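Long-range contact in chorismatase (Streptomyces hygroscopicus, PDB 4BPS), which hydrolyses chorismate to pyruvate and a dihydroxylated cyclohexadiene carboxylic acid in the biosynthesis of the immunosuppressants FK506 and FK520: residues G238-G250 with V265-L279. Numbering follows the deposited sequence.
With 3EB (3-(2-carboxyethyl)benzoic acid), chain B.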
loop_
_atom_site.group_PDB
_atom_site.type_symbol
_atom_site.label_atom_id
_atom_site.label_comp_id
_atom_site.label_asym_id
_atom_site.label_seq_id
_atom_site.Cartn_x
_atom_site.Cartn_y
_atom_site.Cartn_z
ATOM N N GLY A 238 8.268 6.968 15.543
ATOM C CA GLY A 238 7.889 5.890 14.651
ATOM C C GLY A 238 6.464 6.010 14.154
ATOM O O GLY A 238 5.682 6.838 14.619
ATOM N N ARG A 239 6.164 5.185 13.163
ATOM C CA ARG A 239 4.916 5.267 12.415
ATOM C C ARG A 239 4.239 3.917 12.408
ATOM O O ARG A 239 4.901 2.870 12.424
ATOM C CB ARG A 239 5.191 5.602 10.939
ATOM C CG ARG A 239 6.170 6.738 10.715
ATOM C CD ARG A 239 5.638 8.076 11.196
ATOM N NE ARG A 239 6.520 9.137 10.706
ATOM C CZ ARG A 239 6.665 10.325 11.273
ATOM N NH1 ARG A 239 5.982 10.681 12.346
ATOM N NH2 ARG A 239 7.512 11.187 10.734
ATOM N N LEU A 240 2.917 3.931 12.336
ATOM C CA LEU A 240 2.151 2.701 12.163
ATOM C C LEU A 240 1.455 2.737 10.806
ATOM O O LEU A 240 0.535 3.512 10.599
ATOM C CB LEU A 240 1.139 2.580 13.294
ATOM C CG LEU A 240 0.312 1.293 13.342
ATOM C CD1 LEU A 240 1.188 0.054 13.436
ATOM C CD2 LEU A 240 -0.612 1.393 14.565
ATOM N N PHE A 241 1.928 1.920 9.868
ATOM C CA PHE A 241 1.331 1.837 8.537
ATOM C C PHE A 241 0.321 0.694 8.519
ATOM O O PHE A 241 0.677 -0.446 8.855
ATOM C CB PHE A 241 2.414 1.548 7.497
ATOM C CG PHE A 241 3.490 2.603 7.438
ATOM C CD1 PHE A 241 3.178 3.918 7.144
ATOM C CD2 PHE A 241 4.813 2.291 7.694
ATOM C CE1 PHE A 241 4.174 4.903 7.092
ATOM C CE2 PHE A 241 5.819 3.264 7.642
ATOM C CZ PHE A 241 5.500 4.560 7.316
ATOM N N ILE A 242 -0.929 0.985 8.145
ATOM C CA ILE A 242 -1.977 -0.024 8.139
ATOM C C ILE A 242 -2.213 -0.451 6.689
ATOM O O ILE A 242 -2.370 0.395 5.803
ATOM C CB ILE A 242 -3.268 0.508 8.766
ATOM C CG1 ILE A 242 -3.008 1.128 10.153
ATOM C CG2 ILE A 242 -4.297 -0.627 8.856
ATOM C CD1 ILE A 242 -4.043 2.139 10.554
ATOM N N SER A 243 -2.239 -1.755 6.454
ATOM C CA SER A 243 -2.523 -2.295 5.119
ATOM C C SER A 243 -3.890 -1.868 4.630
ATOM O O SER A 243 -4.760 -1.500 5.429
ATOM C CB SER A 243 -2.481 -3.812 5.177
ATOM O OG SER A 243 -1.149 -4.213 5.412
ATOM N N ALA A 244 -4.102 -1.976 3.315
ATOM C CA ALA A 244 -5.471 -1.972 2.811
ATOM C C ALA A 244 -6.220 -3.080 3.546
ATOM O O ALA A 244 -5.746 -4.224 3.611
ATOM C CB ALA A 244 -5.477 -2.211 1.327
ATOM N N THR A 245 -7.373 -2.723 4.109
ATOM C CA THR A 245 -8.123 -3.581 5.023
ATOM C C THR A 245 -9.546 -3.772 4.493
ATOM O O THR A 245 -10.212 -2.783 4.171
ATOM C CB THR A 245 -8.136 -2.928 6.415
ATOM O OG1 THR A 245 -6.788 -2.719 6.869
ATOM C CG2 THR A 245 -8.851 -3.838 7.430
ATOM N N ALA A 246 -9.959 -5.030 4.407
ATOM C CA ALA A 246 -11.226 -5.414 3.803
ATOM C C ALA A 246 -12.202 -5.975 4.828
ATOM O O ALA A 246 -11.845 -6.248 5.991
ATOM C CB ALA A 246 -10.977 -6.478 2.735
ATOM N N GLY A 247 -13.438 -6.180 4.368
ATOM C CA GLY A 247 -14.478 -6.840 5.154
ATOM C C GLY A 247 -14.346 -8.358 5.092
ATOM O O GLY A 247 -15.113 -9.044 4.382
ATOM N N ILE A 248 -13.355 -8.852 5.828
ATOM C CA ILE A 248 -13.027 -10.261 5.915
ATOM C C ILE A 248 -12.982 -10.661 7.400
ATOM O O ILE A 248 -12.580 -9.860 8.260
ATOM C CB ILE A 248 -11.635 -10.516 5.234
ATOM C CG1 ILE A 248 -11.767 -10.593 3.706
ATOM C CG2 ILE A 248 -10.964 -11.783 5.724
ATOM C CD1 ILE A 248 -10.439 -10.478 2.947
ATOM N N LEU A 249 -13.387 -11.895 7.680
ATOM C CA LEU A 249 -13.208 -12.492 9.008
ATOM C C LEU A 249 -12.604 -13.883 8.754
ATOM O O LEU A 249 -13.096 -14.655 7.917
ATOM C CB LEU A 249 -14.487 -12.432 9.853
ATOM C CG LEU A 249 -14.915 -10.987 10.252
ATOM C CD1 LEU A 249 -16.264 -11.016 10.951
ATOM C CD2 LEU A 249 -13.893 -10.107 11.085
ATOM N N GLY A 250 -11.508 -14.201 9.426
ATOM C CA GLY A 250 -10.720 -15.374 9.069
ATOM C C GLY A 250 -10.069 -15.077 7.731
ATOM O O GLY A 250 -9.361 -14.062 7.611
ATOM N N VAL A 265 -17.008 -3.685 8.841
ATOM C CA VAL A 265 -16.067 -4.714 9.254
ATOM C C VAL A 265 -14.626 -4.329 8.908
ATOM O O VAL A 265 -13.702 -4.605 9.666
ATOM C CB VAL A 265 -16.448 -6.094 8.674
ATOM C CG1 VAL A 265 -15.348 -7.122 8.930
ATOM C CG2 VAL A 265 -17.762 -6.552 9.311
ATOM N N ALA A 266 -14.410 -3.691 7.754
ATOM C CA ALA A 266 -13.076 -3.210 7.405
ATOM C C ALA A 266 -12.576 -2.249 8.479
ATOM O O ALA A 266 -11.434 -2.338 8.941
ATOM C CB ALA A 266 -13.093 -2.536 6.036
ATOM N N LEU A 267 -13.421 -1.297 8.876
ATOM C CA LEU A 267 -13.047 -0.346 9.919
ATOM C C LEU A 267 -12.840 -1.063 11.259
ATOM O O LEU A 267 -11.932 -0.721 12.004
ATOM C CB LEU A 267 -14.099 0.750 10.007
ATOM C CG LEU A 267 -14.107 1.719 8.818
ATOM C CD1 LEU A 267 -15.400 2.557 8.833
ATOM C CD2 LEU A 267 -12.893 2.607 8.846
ATOM N N ASP A 268 -13.699 -2.044 11.574
ATOM C CA ASP A 268 -13.493 -2.851 12.777
ATOM C C ASP A 268 -12.136 -3.550 12.743
ATOM O O ASP A 268 -11.444 -3.619 13.761
ATOM C CB ASP A 268 -14.554 -3.948 12.928
ATOM C CG ASP A 268 -15.944 -3.443 13.222
ATOM O OD1 ASP A 268 -16.131 -2.268 13.582
ATOM O OD2 ASP A 268 -16.865 -4.293 13.087
ATOM N N ASN A 269 -11.767 -4.101 11.584
ATOM C CA ASN A 269 -10.484 -4.790 11.466
ATOM C C ASN A 269 -9.332 -3.803 11.659
ATOM O O ASN A 269 -8.338 -4.099 12.349
ATOM C CB ASN A 269 -10.365 -5.461 10.104
ATOM C CG ASN A 269 -11.056 -6.830 10.058
ATOM O OD1 ASN A 269 -11.067 -7.556 11.048
ATOM N ND2 ASN A 269 -11.550 -7.218 8.878
HETATM N N MSE A 270 -9.444 -2.605 11.086
HETATM C CA MSE A 270 -8.420 -1.593 11.276
HETATM C C MSE A 270 -8.295 -1.236 12.761
HETATM O O MSE A 270 -7.183 -1.129 13.282
HETATM C CB MSE A 270 -8.779 -0.369 10.429
HETATM C CG MSE A 270 -7.862 0.815 10.629
HETATM SE SE MSE A 270 -8.244 2.299 9.417
HETATM C CE MSE A 270 -7.238 1.693 7.864
ATOM N N ALA A 271 -9.433 -1.060 13.441
ATOM C CA ALA A 271 -9.405 -0.720 14.870
ATOM C C ALA A 271 -8.774 -1.841 15.674
ATOM O O ALA A 271 -8.039 -1.584 16.623
ATOM C CB ALA A 271 -10.803 -0.413 15.377
ATOM N N ARG A 272 -9.023 -3.086 15.289
ATOM C CA ARG A 272 -8.469 -4.206 16.047
ATOM C C ARG A 272 -6.952 -4.263 15.886
ATOM O O ARG A 272 -6.226 -4.500 16.853
ATOM C CB ARG A 272 -9.100 -5.534 15.628
ATOM C CG ARG A 272 -8.777 -6.631 16.631
ATOM C CD ARG A 272 -9.307 -8.004 16.252
ATOM N NE ARG A 272 -10.721 -7.893 15.961
ATOM C CZ ARG A 272 -11.227 -7.867 14.738
ATOM N NH1 ARG A 272 -12.524 -7.676 14.565
ATOM N NH2 ARG A 272 -10.449 -8.031 13.679
ATOM N N VAL A 273 -6.464 -4.046 14.671
ATOM C CA VAL A 273 -5.052 -4.160 14.380
ATOM C C VAL A 273 -4.244 -3.149 15.183
ATOM O O VAL A 273 -3.148 -3.433 15.658
ATOM C CB VAL A 273 -4.828 -3.952 12.875
ATOM C CG1 VAL A 273 -3.378 -3.675 12.566
ATOM C CG2 VAL A 273 -5.303 -5.172 12.130
ATOM N N ILE A 274 -4.792 -1.936 15.304
ATOM C CA ILE A 274 -4.074 -0.831 15.963
ATOM C C ILE A 274 -4.403 -0.679 17.453
ATOM O O ILE A 274 -3.871 0.223 18.104
ATOM C CB ILE A 274 -4.313 0.517 15.224
ATOM C CG1 ILE A 274 -5.750 1.031 15.467
ATOM C CG2 ILE A 274 -3.959 0.365 13.742
ATOM C CD1 ILE A 274 -6.100 2.336 14.752
ATOM N N GLY A 275 -5.246 -1.553 17.992
ATOM C CA GLY A 275 -5.680 -1.443 19.371
ATOM C C GLY A 275 -4.587 -1.780 20.356
ATOM O O GLY A 275 -3.668 -2.531 20.049
ATOM N N ALA A 276 -4.724 -1.231 21.558
ATOM C CA ALA A 276 -3.722 -1.346 22.607
ATOM C C ALA A 276 -3.250 -2.780 22.832
ATOM O O ALA A 276 -2.038 -3.008 22.906
ATOM C CB ALA A 276 -4.259 -0.765 23.917
ATOM N N GLU A 277 -4.172 -3.722 22.971
ATOM C CA GLU A 277 -3.751 -5.050 23.344
ATOM C C GLU A 277 -3.095 -5.770 22.173
ATOM O O GLU A 277 -2.148 -6.522 22.390
ATOM C CB GLU A 277 -4.926 -5.851 23.929
ATOM C CG GLU A 277 -4.603 -7.271 24.356
ATOM C CD GLU A 277 -3.575 -7.397 25.444
ATOM O OE1 GLU A 277 -3.249 -6.408 26.124
ATOM O OE2 GLU A 277 -3.092 -8.540 25.642
ATOM N N ASN A 278 -3.556 -5.540 20.944
ATOM C CA ASN A 278 -2.891 -6.174 19.815
ATOM C C ASN A 278 -1.480 -5.622 19.665
ATOM O O ASN A 278 -0.528 -6.370 19.413
ATOM C CB ASN A 278 -3.670 -5.978 18.500
ATOM C CG ASN A 278 -3.148 -6.872 17.400
ATOM O OD1 ASN A 278 -3.027 -8.073 17.592
ATOM N ND2 ASN A 278 -2.786 -6.285 16.264
ATOM N N LEU A 279 -1.336 -4.309 19.808
ATOM C CA LEU A 279 -0.013 -3.713 19.671
ATOM C C LEU A 279 0.914 -4.214 20.787
ATOM O O LEU A 279 2.057 -4.592 20.517
ATOM C CB LEU A 279 -0.113 -2.187 19.600
ATOM C CG LEU A 279 -0.759 -1.671 18.299
ATOM C CD1 LEU A 279 -0.679 -0.166 18.259
ATOM C CD2 LEU A 279 -0.163 -2.255 17.027
HETATM C C 3EB B . -7.218 -9.378 1.988
HETATM O O 3EB B . -6.743 -10.422 1.528
HETATM C CA 3EB B . -7.815 -8.318 1.106
HETATM O OAB 3EB B . -2.278 -8.739 -2.277
HETATM O OAD 3EB B . -1.040 -7.070 -1.500
HETATM C CAE 3EB B . -5.307 -6.588 1.114
HETATM C CAF 3EB B . -4.038 -6.044 1.265
HETATM C CAG 3EB B . -5.574 -7.489 0.082
HETATM C CAH 3EB B . -3.022 -6.379 0.386
HETATM C CAL 3EB B . -2.144 -7.733 -1.552
HETATM C CAM 3EB B . -4.534 -7.831 -0.782
HETATM C CAN 3EB B . -3.253 -7.300 -0.631
HETATM O OXT 3EB B . -7.289 -9.153 3.256
HETATM C C2 3EB B . -6.963 -8.062 -0.154
#
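L240 starts the packing of helix 259-274 on strand 239-249, part of a sheet in this YjgF-type fold; the segments 239-246 and 265-274 run at 132° to each other. L240 CD2 lies 3.6 Å from I274 CG2 and also reaches L279 CD1 in the following helix. Two residues on, I242 sends CD1 to the same I274 CG2 methyl, at 3.6 Å, while its CG2 branch touches the CE methyl of selenomethionine M270 in the conformer modelled here. A244 points away from the helix and lines the ligand pocket. T245 OG1 hydrogen-bonds back to S243 O from above the carbonyl plane, leaving CG2, anti to the backbone N, to press against A266 O at 3.3 Å and N269 CB. A246, beside the proton acceptor E338, leads into an inverse gamma turn centred on G247, where V265 CG1 packs on G247 CA. N269 ND2 spans this turn with hydrogen bonds to A246 O (3.1 Å) and, straighter, to I248 O (2.9 Å, 169° at the hydrogen), both acceptors close to its amide plane. R272 NH2 holds N269 OD1 at 2.7 Å, so the amide's flip is fixed. One amide thus satisfies two strand carbonyls, tying the turn to the helix next to I248, a pocket residue.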